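Local coordinates for protein Rubredoxin\:oxygen oxidoreductase (Desulfovibrio gigas, PDB 1E5D) that catalyses the four-electron reduction of dioxygen to two water molecules, using a diiron centre and FMN, at residues 40-48 with 131-139; 69-80 with 91-102. All blocks are in the same frame, centred on the assembly; numbering follows the deposited sequence. Where two conformers were deposited one is given.

Contact 1 (40-48 with 131-139); sequences VEDEKTTLF and SLGKRTVTF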
loop_
_atom_site.group_PDB
_atom_site.type_symbol
_atom_site.label_atom_id
_atom_site.label_comp_id
_atom_site.label_asym_id
_atom_site.label_seq_id
_atom_site.Cartn_x
_atom_site.Cartn_y
_atom_site.Cartn_z
ATOM N N VAL A 40 3.138 28.989 -30.655
ATOM C CA VAL A 40 3.449 30.404 -30.822
ATOM C C VAL A 40 3.715 30.750 -32.286
ATOM O O VAL A 40 4.683 30.290 -32.896
ATOM C CB VAL A 40 4.664 30.822 -29.974
ATOM C CG1 VAL A 40 4.954 32.301 -30.182
ATOM C CG2 VAL A 40 4.425 30.506 -28.510
ATOM N N GLU A 41 2.826 31.571 -32.845
ATOM C CA GLU A 41 2.960 32.016 -34.223
ATOM C C GLU A 41 3.951 33.168 -34.365
ATOM O O GLU A 41 3.652 34.262 -33.887
ATOM C CB GLU A 41 1.602 32.459 -34.763
ATOM C CG GLU A 41 0.739 31.273 -35.185
ATOM C CD GLU A 41 -0.592 31.720 -35.755
ATOM O OE1 GLU A 41 -1.311 32.485 -35.074
ATOM O OE2 GLU A 41 -0.910 31.301 -36.888
ATOM N N ASP A 42 5.076 32.892 -34.999
ATOM C CA ASP A 42 6.104 33.839 -35.398
ATOM C C ASP A 42 6.622 33.469 -36.796
ATOM O O ASP A 42 6.061 32.598 -37.469
ATOM C CB ASP A 42 7.260 33.896 -34.408
ATOM C CG ASP A 42 7.943 35.245 -34.340
ATOM O OD1 ASP A 42 7.776 36.061 -35.270
ATOM O OD2 ASP A 42 8.665 35.506 -33.357
ATOM N N GLU A 43 7.689 34.134 -37.232
ATOM C CA GLU A 43 8.270 33.783 -38.534
ATOM C C GLU A 43 8.744 32.332 -38.425
ATOM O O GLU A 43 8.404 31.473 -39.228
ATOM C CB GLU A 43 9.383 34.730 -38.941
ATOM C CG GLU A 43 9.339 36.125 -38.353
ATOM C CD GLU A 43 8.010 36.839 -38.481
ATOM O OE1 GLU A 43 7.287 36.604 -39.472
ATOM O OE2 GLU A 43 7.674 37.645 -37.583
ATOM N N LYS A 44 9.524 32.114 -37.375
ATOM C CA LYS A 44 9.825 30.786 -36.866
ATOM C C LYS A 44 8.666 30.352 -35.970
ATOM O O LYS A 44 8.539 30.815 -34.834
ATOM C CB LYS A 44 11.153 30.807 -36.122
ATOM C CG LYS A 44 12.385 30.466 -36.927
ATOM C CD LYS A 44 12.200 30.567 -38.425
ATOM C CE LYS A 44 13.060 29.578 -39.188
ATOM N NZ LYS A 44 14.347 29.298 -38.496
ATOM N N THR A 45 7.787 29.489 -36.477
ATOM C CA THR A 45 6.629 29.112 -35.668
ATOM C C THR A 45 6.977 27.968 -34.720
ATOM O O THR A 45 7.521 26.940 -35.121
ATOM C CB THR A 45 5.416 28.721 -36.528
ATOM O OG1 THR A 45 4.874 29.896 -37.140
ATOM C CG2 THR A 45 4.328 28.136 -35.639
ATOM N N THR A 46 6.656 28.167 -33.438
ATOM C CA THR A 46 7.152 27.256 -32.418
ATOM C C THR A 46 6.075 26.613 -31.555
ATOM O O THR A 46 5.094 27.220 -31.136
ATOM C CB THR A 46 8.133 27.991 -31.475
ATOM O OG1 THR A 46 9.208 28.521 -32.249
ATOM C CG2 THR A 46 8.727 27.009 -30.485
ATOM N N LEU A 47 6.313 25.336 -31.295
ATOM C CA LEU A 47 5.517 24.497 -30.416
ATOM C C LEU A 47 6.270 24.246 -29.117
ATOM O O LEU A 47 7.387 23.710 -29.123
ATOM C CB LEU A 47 5.216 23.188 -31.126
ATOM C CG LEU A 47 3.936 22.443 -30.774
ATOM C CD1 LEU A 47 4.297 21.046 -30.313
ATOM C CD2 LEU A 47 3.135 23.179 -29.718
ATOM N N PHE A 48 5.698 24.628 -27.972
ATOM C CA PHE A 48 6.313 24.342 -26.682
ATOM C C PHE A 48 5.581 23.157 -26.049
ATOM O O PHE A 48 4.353 23.161 -26.141
ATOM C CB PHE A 48 6.261 25.529 -25.729
ATOM C CG PHE A 48 6.997 26.764 -26.215
ATOM C CD1 PHE A 48 6.459 27.553 -27.221
ATOM C CD2 PHE A 48 8.215 27.114 -25.659
ATOM C CE1 PHE A 48 7.143 28.674 -27.659
ATOM C CE2 PHE A 48 8.899 28.236 -26.097
ATOM C CZ PHE A 48 8.364 29.022 -27.106
ATOM N N SER A 131 15.734 34.047 -31.085
ATOM C CA SER A 131 14.869 34.816 -31.968
ATOM C C SER A 131 13.890 33.884 -32.671
ATOM O O SER A 131 14.316 32.884 -33.253
ATOM C CB SER A 131 15.695 35.585 -33.001
ATOM O OG SER A 131 14.881 36.400 -33.830
ATOM N N LEU A 132 12.600 34.191 -32.616
ATOM C CA LEU A 132 11.629 33.331 -33.300
ATOM C C LEU A 132 11.076 34.078 -34.518
ATOM O O LEU A 132 10.259 33.563 -35.272
ATOM C CB LEU A 132 10.517 32.896 -32.357
ATOM C CG LEU A 132 10.812 31.808 -31.331
ATOM C CD1 LEU A 132 12.116 32.037 -30.592
ATOM C CD2 LEU A 132 9.676 31.732 -30.314
ATOM N N GLY A 133 11.576 35.294 -34.654
ATOM C CA GLY A 133 11.207 36.284 -35.640
ATOM C C GLY A 133 10.913 37.608 -34.954
ATOM O O GLY A 133 11.807 38.267 -34.421
ATOM N N LYS A 134 9.640 38.003 -34.935
ATOM C CA LYS A 134 9.283 39.217 -34.200
ATOM C C LYS A 134 9.463 39.003 -32.704
ATOM O O LYS A 134 9.893 39.895 -31.967
ATOM C CB LYS A 134 7.855 39.647 -34.541
ATOM C CG LYS A 134 6.918 39.660 -33.348
ATOM C CD LYS A 134 5.468 39.863 -33.745
ATOM C CE LYS A 134 4.839 41.030 -33.004
ATOM N NZ LYS A 134 4.522 40.710 -31.584
ATOM N N ARG A 135 9.147 37.809 -32.188
ATOM C CA ARG A 135 9.317 37.632 -30.741
ATOM C C ARG A 135 10.676 37.038 -30.428
ATOM O O ARG A 135 11.314 36.443 -31.293
ATOM C CB ARG A 135 8.204 36.749 -30.170
ATOM C CG ARG A 135 6.866 37.467 -30.133
ATOM C CD ARG A 135 5.687 36.562 -29.856
ATOM N NE ARG A 135 4.819 36.379 -31.022
ATOM C CZ ARG A 135 3.590 36.884 -31.084
ATOM N NH1 ARG A 135 3.136 37.585 -30.051
ATOM N NH2 ARG A 135 2.815 36.709 -32.143
ATOM N N THR A 136 11.122 37.184 -29.183
ATOM C CA THR A 136 12.334 36.460 -28.771
ATOM C C THR A 136 12.108 35.817 -27.407
ATOM O O THR A 136 11.694 36.446 -26.433
ATOM C CB THR A 136 13.576 37.365 -28.813
ATOM O OG1 THR A 136 14.245 37.379 -27.550
ATOM C CG2 THR A 136 13.182 38.806 -29.120
ATOM N N VAL A 137 12.356 34.510 -27.321
ATOM C CA VAL A 137 12.083 33.786 -26.081
ATOM C C VAL A 137 13.357 33.566 -25.287
ATOM O O VAL A 137 14.445 33.438 -25.854
ATOM C CB VAL A 137 11.389 32.441 -26.373
ATOM C CG1 VAL A 137 12.223 31.598 -27.323
ATOM C CG2 VAL A 137 11.120 31.694 -25.076
ATOM N N THR A 138 13.235 33.522 -23.960
ATOM C CA THR A 138 14.414 33.305 -23.118
ATOM C C THR A 138 14.277 32.054 -22.261
ATOM O O THR A 138 13.230 31.797 -21.663
ATOM C CB THR A 138 14.657 34.535 -22.229
ATOM O OG1 THR A 138 14.923 35.655 -23.085
ATOM C CG2 THR A 138 15.876 34.327 -21.348
ATOM N N PHE A 139 15.338 31.250 -22.198
ATOM C CA PHE A 139 15.276 29.969 -21.512
ATOM C C PHE A 139 15.923 29.993 -20.136
ATOM O O PHE A 139 17.073 30.406 -19.991
ATOM C CB PHE A 139 15.969 28.874 -22.340
ATOM C CG PHE A 139 15.325 28.669 -23.700
ATOM C CD1 PHE A 139 13.982 28.356 -23.796
ATOM C CD2 PHE A 139 16.066 28.795 -24.859
ATOM C CE1 PHE A 139 13.386 28.165 -25.030
ATOM C CE2 PHE A 139 15.473 28.609 -26.092
ATOM C CZ PHE A 139 14.132 28.301 -26.180
#
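The carboxylate of Asp42 sits in the mouth of the turn at 132-135 and accepts two successive backbone N-H groups. OD1 takes the amide of Lys134 on its syn side (N to OD1 2.7 Å), while OD2 receives Arg135 N at 2.6 Å, 24° out of the carboxylate plane. The group gets there because CG of Asp42 lies opposite its own backbone N, with chi1 at -150°. The same turn also donates in return, Lys44 N to Leu132 O at 2.7 Å, so each turn both gives and accepts. Arg135 adds a further tie, its NH2 reaching Glu41 O at 3.1 Å almost straight down the carbonyl bond, while NH1 pairs with Glu158.

These bonds are the tight part of the contact. Its apolar part lies on the inner side, where Leu132 is buried. CG of Leu132 comes within 3.8 Å of Thr46 OG1, the two side chains crossing at about a right angle. In the conformer of Phe48 described here, which is one of two, Leu132 CD2 lies at the ring edge, near its plane, and Val137 also approaches the ring.

The outer side is looser. Glu43 is exposed and poorly ordered, and its OE2 makes only a weak bond to Lys134 N. Beside it, Gly133 has a positive phi of 130°, a backbone shape that calls for glycine in this tight turn. Lys134 is likewise exposed, its chain bending away from the partner segment.

Both segments turn between antiparallel strands, 33-40 with 46-48 and 129-131 with 136-141, and each hairpin belongs to a different sheet. The contact thus clasps two sheets at one end of the beta sandwich of the metallo-beta-lactamase fold.

Contact 2 (69-80 with 91-102); sequences PKKIDYLVIQHL and LIEACQPEKIFT. With FEO (mu-oxo-diiron), chain D.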
loop_
_atom_site.group_PDB
_atom_site.type_symbol
_atom_site.label_atom_id
_atom_site.label_comp_id
_atom_site.label_asym_id
_atom_site.label_seq_id
_atom_site.Cartn_x
_atom_site.Cartn_y
_atom_site.Cartn_z
ATOM N N PRO A 69 0.532 21.803 -39.468
ATOM C CA PRO A 69 1.642 21.351 -38.622
ATOM C C PRO A 69 3.000 21.383 -39.316
ATOM O O PRO A 69 4.010 21.596 -38.641
ATOM C CB PRO A 69 1.239 19.909 -38.288
ATOM C CG PRO A 69 -0.252 19.951 -38.316
ATOM C CD PRO A 69 -0.603 20.872 -39.453
ATOM N N LYS A 70 3.066 21.180 -40.626
ATOM C CA LYS A 70 4.353 21.140 -41.328
ATOM C C LYS A 70 4.988 22.523 -41.435
ATOM O O LYS A 70 6.129 22.645 -41.889
ATOM C CB LYS A 70 4.201 20.520 -42.719
ATOM C CG LYS A 70 3.887 21.500 -43.828
ATOM C CD LYS A 70 2.539 21.256 -44.477
ATOM C CE LYS A 70 2.520 21.564 -45.962
ATOM N NZ LYS A 70 2.622 23.017 -46.270
ATOM N N LYS A 71 4.266 23.555 -41.014
ATOM C CA LYS A 71 4.773 24.918 -40.992
ATOM C C LYS A 71 5.509 25.210 -39.694
ATOM O O LYS A 71 6.250 26.190 -39.597
ATOM C CB LYS A 71 3.626 25.920 -41.176
ATOM C CG LYS A 71 2.648 25.491 -42.260
ATOM C CD LYS A 71 2.037 26.663 -42.998
ATOM C CE LYS A 71 2.899 27.109 -44.169
ATOM N NZ LYS A 71 2.152 28.067 -45.035
ATOM N N ILE A 72 5.306 24.358 -38.690
ATOM C CA ILE A 72 6.017 24.551 -37.431
ATOM C C ILE A 72 7.508 24.347 -37.658
ATOM O O ILE A 72 7.905 23.368 -38.299
ATOM C CB ILE A 72 5.543 23.586 -36.329
ATOM C CG1 ILE A 72 4.106 23.822 -35.855
ATOM C CG2 ILE A 72 6.523 23.605 -35.161
ATOM C CD1 ILE A 72 3.608 22.727 -34.935
ATOM N N ASP A 73 8.357 25.239 -37.152
ATOM C CA ASP A 73 9.781 25.043 -37.408
ATOM C C ASP A 73 10.489 24.503 -36.170
ATOM O O ASP A 73 11.421 23.708 -36.274
ATOM C CB ASP A 73 10.478 26.340 -37.819
ATOM C CG ASP A 73 9.837 27.071 -38.974
ATOM O OD1 ASP A 73 10.050 26.638 -40.128
ATOM O OD2 ASP A 73 9.130 28.072 -38.717
ATOM N N TYR A 74 10.027 24.991 -35.024
ATOM C CA TYR A 74 10.723 24.740 -33.777
ATOM C C TYR A 74 9.890 23.923 -32.798
ATOM O O TYR A 74 8.682 24.105 -32.660
ATOM C CB TYR A 74 11.099 26.062 -33.104
ATOM C CG TYR A 74 12.220 26.831 -33.756
ATOM C CD1 TYR A 74 13.177 26.197 -34.542
ATOM C CD2 TYR A 74 12.318 28.207 -33.580
ATOM C CE1 TYR A 74 14.198 26.927 -35.131
ATOM C CE2 TYR A 74 13.332 28.938 -34.162
ATOM C CZ TYR A 74 14.270 28.291 -34.939
ATOM O OH TYR A 74 15.283 29.018 -35.521
ATOM N N LEU A 75 10.604 23.033 -32.122
ATOM C CA LEU A 75 10.016 22.259 -31.037
ATOM C C LEU A 75 10.826 22.530 -29.780
ATOM O O LEU A 75 12.031 22.290 -29.775
ATOM C CB LEU A 75 9.977 20.769 -31.365
ATOM C CG LEU A 75 9.061 20.366 -32.527
ATOM C CD1 LEU A 75 9.238 18.901 -32.876
ATOM C CD2 LEU A 75 7.613 20.675 -32.186
ATOM N N VAL A 76 10.190 23.046 -28.733
ATOM C CA VAL A 76 10.961 23.238 -27.500
ATOM C C VAL A 76 10.542 22.200 -26.469
ATOM O O VAL A 76 9.412 22.234 -25.977
ATOM C CB VAL A 76 10.786 24.650 -26.923
ATOM C CG1 VAL A 76 11.378 24.713 -25.524
ATOM C CG2 VAL A 76 11.434 25.697 -27.819
ATOM N N ILE A 77 11.431 21.265 -26.138
ATOM C CA ILE A 77 11.068 20.248 -25.151
ATOM C C ILE A 77 11.712 20.552 -23.802
ATOM O O ILE A 77 12.917 20.423 -23.634
ATOM C CB ILE A 77 11.460 18.841 -25.602
ATOM C CG1 ILE A 77 11.092 18.556 -27.058
ATOM C CG2 ILE A 77 10.831 17.803 -24.684
ATOM C CD1 ILE A 77 9.600 18.720 -27.293
ATOM N N GLN A 78 10.827 20.953 -22.895
ATOM C CA GLN A 78 11.180 21.478 -21.591
ATOM C C GLN A 78 11.241 20.418 -20.504
ATOM O O GLN A 78 11.725 20.728 -19.414
ATOM C CB GLN A 78 10.166 22.540 -21.149
ATOM C CG GLN A 78 9.684 23.423 -22.296
ATOM C CD GLN A 78 9.184 24.750 -21.750
ATOM O OE1 GLN A 78 9.994 25.641 -21.491
ATOM N NE2 GLN A 78 7.875 24.860 -21.566
ATOM N N HIS A 79 10.761 19.221 -20.794
ATOM C CA HIS A 79 10.714 18.178 -19.741
ATOM C C HIS A 79 10.596 16.861 -20.487
ATOM O O HIS A 79 9.844 16.819 -21.475
ATOM C CB HIS A 79 9.591 18.529 -18.791
ATOM C CG HIS A 79 9.210 17.658 -17.652
ATOM N ND1 HIS A 79 10.095 16.893 -16.932
ATOM C CD2 HIS A 79 7.992 17.423 -17.080
ATOM C CE1 HIS A 79 9.458 16.231 -15.986
ATOM N NE2 HIS A 79 8.166 16.536 -16.054
ATOM N N LEU A 80 11.325 15.816 -20.108
ATOM C CA LEU A 80 11.322 14.624 -20.964
ATOM C C LEU A 80 10.403 13.528 -20.447
ATOM O O LEU A 80 10.238 12.482 -21.070
ATOM C CB LEU A 80 12.749 14.090 -21.139
ATOM C CG LEU A 80 13.489 14.652 -22.358
ATOM C CD1 LEU A 80 12.696 14.351 -23.621
ATOM C CD2 LEU A 80 13.734 16.147 -22.213
ATOM N N LEU A 91 5.462 14.145 -33.561
ATOM C CA LEU A 91 5.521 15.533 -34.006
ATOM C C LEU A 91 6.693 15.761 -34.954
ATOM O O LEU A 91 6.591 16.498 -35.933
ATOM C CB LEU A 91 5.634 16.465 -32.811
ATOM C CG LEU A 91 4.355 16.973 -32.156
ATOM C CD1 LEU A 91 4.752 17.855 -30.978
ATOM C CD2 LEU A 91 3.462 17.729 -33.120
ATOM N N ILE A 92 7.822 15.127 -34.650
ATOM C CA ILE A 92 8.962 15.222 -35.546
ATOM C C ILE A 92 8.546 14.770 -36.943
ATOM O O ILE A 92 8.949 15.333 -37.951
ATOM C CB ILE A 92 10.126 14.348 -35.073
ATOM C CG1 ILE A 92 10.887 14.969 -33.904
ATOM C CG2 ILE A 92 11.059 14.023 -36.231
ATOM C CD1 ILE A 92 11.252 13.942 -32.864
ATOM N N GLU A 93 7.712 13.740 -36.921
ATOM C CA GLU A 93 7.153 13.155 -38.129
ATOM C C GLU A 93 6.230 14.124 -38.860
ATOM O O GLU A 93 6.397 14.366 -40.061
ATOM C CB GLU A 93 6.409 11.867 -37.771
ATOM C CG GLU A 93 5.236 11.540 -38.675
ATOM C CD GLU A 93 5.387 10.183 -39.338
ATOM O OE1 GLU A 93 5.716 9.209 -38.628
ATOM O OE2 GLU A 93 5.175 10.110 -40.569
ATOM N N ALA A 94 5.247 14.683 -38.162
ATOM C CA ALA A 94 4.252 15.528 -38.812
ATOM C C ALA A 94 4.772 16.921 -39.130
ATOM O O ALA A 94 4.314 17.553 -40.082
ATOM C CB ALA A 94 3.007 15.639 -37.933
ATOM N N CYS A 95 5.714 17.410 -38.334
ATOM C CA CYS A 95 6.140 18.798 -38.473
ATOM C C CYS A 95 7.442 18.930 -39.252
ATOM O O CYS A 95 7.668 19.959 -39.894
ATOM C CB CYS A 95 6.261 19.416 -37.072
ATOM S SG CYS A 95 4.648 19.584 -36.250
ATOM N N GLN A 96 8.265 17.887 -39.196
ATOM C CA GLN A 96 9.590 17.917 -39.808
ATOM C C GLN A 96 10.294 19.188 -39.346
ATOM O O GLN A 96 10.654 20.069 -40.121
ATOM C CB GLN A 96 9.510 17.852 -41.326
ATOM C CG GLN A 96 8.574 16.814 -41.912
ATOM C CD GLN A 96 7.820 17.281 -43.143
ATOM O OE1 GLN A 96 8.308 17.188 -44.274
ATOM N NE2 GLN A 96 6.606 17.788 -42.939
ATOM N N PRO A 97 10.463 19.317 -38.037
ATOM C CA PRO A 97 10.932 20.598 -37.504
ATOM C C PRO A 97 12.381 20.854 -37.872
ATOM O O PRO A 97 13.192 19.942 -38.018
ATOM C CB PRO A 97 10.805 20.409 -35.991
ATOM C CG PRO A 97 10.937 18.933 -35.800
ATOM C CD PRO A 97 10.253 18.306 -36.990
ATOM N N GLU A 98 12.721 22.127 -38.012
ATOM C CA GLU A 98 14.114 22.476 -38.296
ATOM C C GLU A 98 14.949 22.265 -37.045
ATOM O O GLU A 98 16.092 21.822 -37.059
ATOM C CB GLU A 98 14.167 23.910 -38.794
ATOM C CG GLU A 98 15.451 24.658 -38.488
ATOM C CD GLU A 98 15.460 26.013 -39.172
ATOM O OE1 GLU A 98 14.375 26.468 -39.594
ATOM O OE2 GLU A 98 16.551 26.605 -39.279
ATOM N N LYS A 99 14.343 22.588 -35.898
ATOM C CA LYS A 99 15.130 22.441 -34.678
ATOM C C LYS A 99 14.284 22.042 -33.481
ATOM O O LYS A 99 13.158 22.462 -33.251
ATOM C CB LYS A 99 15.876 23.749 -34.383
ATOM C CG LYS A 99 17.315 23.748 -34.867
ATOM C CD LYS A 99 17.758 25.134 -35.299
ATOM C CE LYS A 99 19.263 25.292 -35.127
ATOM N NZ LYS A 99 19.921 23.974 -34.888
ATOM N N ILE A 100 14.904 21.175 -32.686
ATOM C CA ILE A 100 14.321 20.756 -31.430
ATOM C C ILE A 100 15.136 21.372 -30.300
ATOM O O ILE A 100 16.313 21.021 -30.176
ATOM C CB ILE A 100 14.313 19.231 -31.260
ATOM C CG1 ILE A 100 13.503 18.486 -32.321
ATOM C CG2 ILE A 100 13.832 18.867 -29.861
ATOM C CD1 ILE A 100 13.689 16.985 -32.307
ATOM N N PHE A 101 14.513 22.257 -29.537
ATOM C CA PHE A 101 15.207 22.873 -28.414
ATOM C C PHE A 101 14.904 22.178 -27.089
ATOM O O PHE A 101 13.737 21.999 -26.746
ATOM C CB PHE A 101 14.843 24.359 -28.316
ATOM C CG PHE A 101 15.334 25.130 -29.534
ATOM C CD1 PHE A 101 16.644 25.564 -29.600
ATOM C CD2 PHE A 101 14.475 25.393 -30.585
ATOM C CE1 PHE A 101 17.092 26.257 -30.704
ATOM C CE2 PHE A 101 14.912 26.095 -31.687
ATOM C CZ PHE A 101 16.220 26.524 -31.737
ATOM N N THR A 102 15.962 21.812 -26.376
ATOM C CA THR A 102 15.845 21.196 -25.067
ATOM C C THR A 102 17.020 21.590 -24.178
ATOM O O THR A 102 18.062 22.069 -24.621
ATOM C CB THR A 102 15.758 19.659 -25.162
ATOM O OG1 THR A 102 15.327 19.144 -23.897
ATOM C CG2 THR A 102 17.121 19.052 -25.438
HETATM FE FE1 FEO D . 3.663 16.620 -16.264
HETATM FE FE2 FEO D . 6.585 15.821 -14.810
HETATM O O FEO D . 5.089 15.631 -16.485
HETATM O O HOH W 1 4.010 17.415 -18.536
#
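This is a parallel strand pairing inside the mixed seven-stranded sheet of the lactamase-like domain, with the end of helix 88-95 packed on Leu75 and on the 69-72 turn that leads into strand 74-77. Strands 74-77 and 99-102 run side by side, 20° apart in direction. Lys99 N donates to Asp73 O, and Leu75 N to Lys99 O at 2.9 Å; the next two rungs, from Phe101 N and Ile77 N, are modelled very short, their lengths doubtful.

On one face of the sheet Tyr74 and Phe101 form a T-shaped pair: Phe101 presents its edge to the face of Tyr74, the ring centroids 4.8 Å apart and the planes at 85°. CE2 of Phe101 lies towards the rim of that face. Lys99 runs alongside the tyrosine, its CB 3.6 Å from Tyr74 CD1, while Tyr74 OH is hydrogen-bonded to Lys44.

Strand, helix and strand follow one another in the chain, making a beta-alpha-beta crossover. Its apolar seam lies on the other face, where Leu75 splits its branches: CD1 meets Pro97 CG at 3.4 Å, and CD2 approaches Leu91 CD1 on the helix at 4.2 Å. Next to it Ile77 and Ile100 lie side by side, Ile77 CG1 3.9 Å from Ile100 CG2. Cys95, at the end of the helix, holds SG 3.6 Å from Ile72 CD1, its chi1 of -67° setting the sulfur opposite the carbonyl carbon.

Beyond Ile77 the chain enters the metal-binding loop, where His79 NE2 binds one iron of the mu-oxo-diiron centre at 2.1 Å; Glu81, His146 and Asp165 also bind the centre.

In the fold
Contact 1 joins two different sheets through their turns, whereas contact 2 pairs neighbouring strands within one sheet and brings in a helix. The sheet is common ground: strand 46-48 of contact 1 lies beside strand 74-77 of contact 2, with Leu47 O and Val76 N 2.9 Å apart in a probable hydrogen bond. Contact 1 is chiefly polar, a carboxylate and backbone amides at the end of the sandwich, with a small apolar patch behind them. Contact 2 is larger and more apolar, buried in its middle and exposed where helix and strand meet. Lys44 ties the two together, its NZ forming a salt bridge with Glu98. Only contact 2 includes an iron ligand.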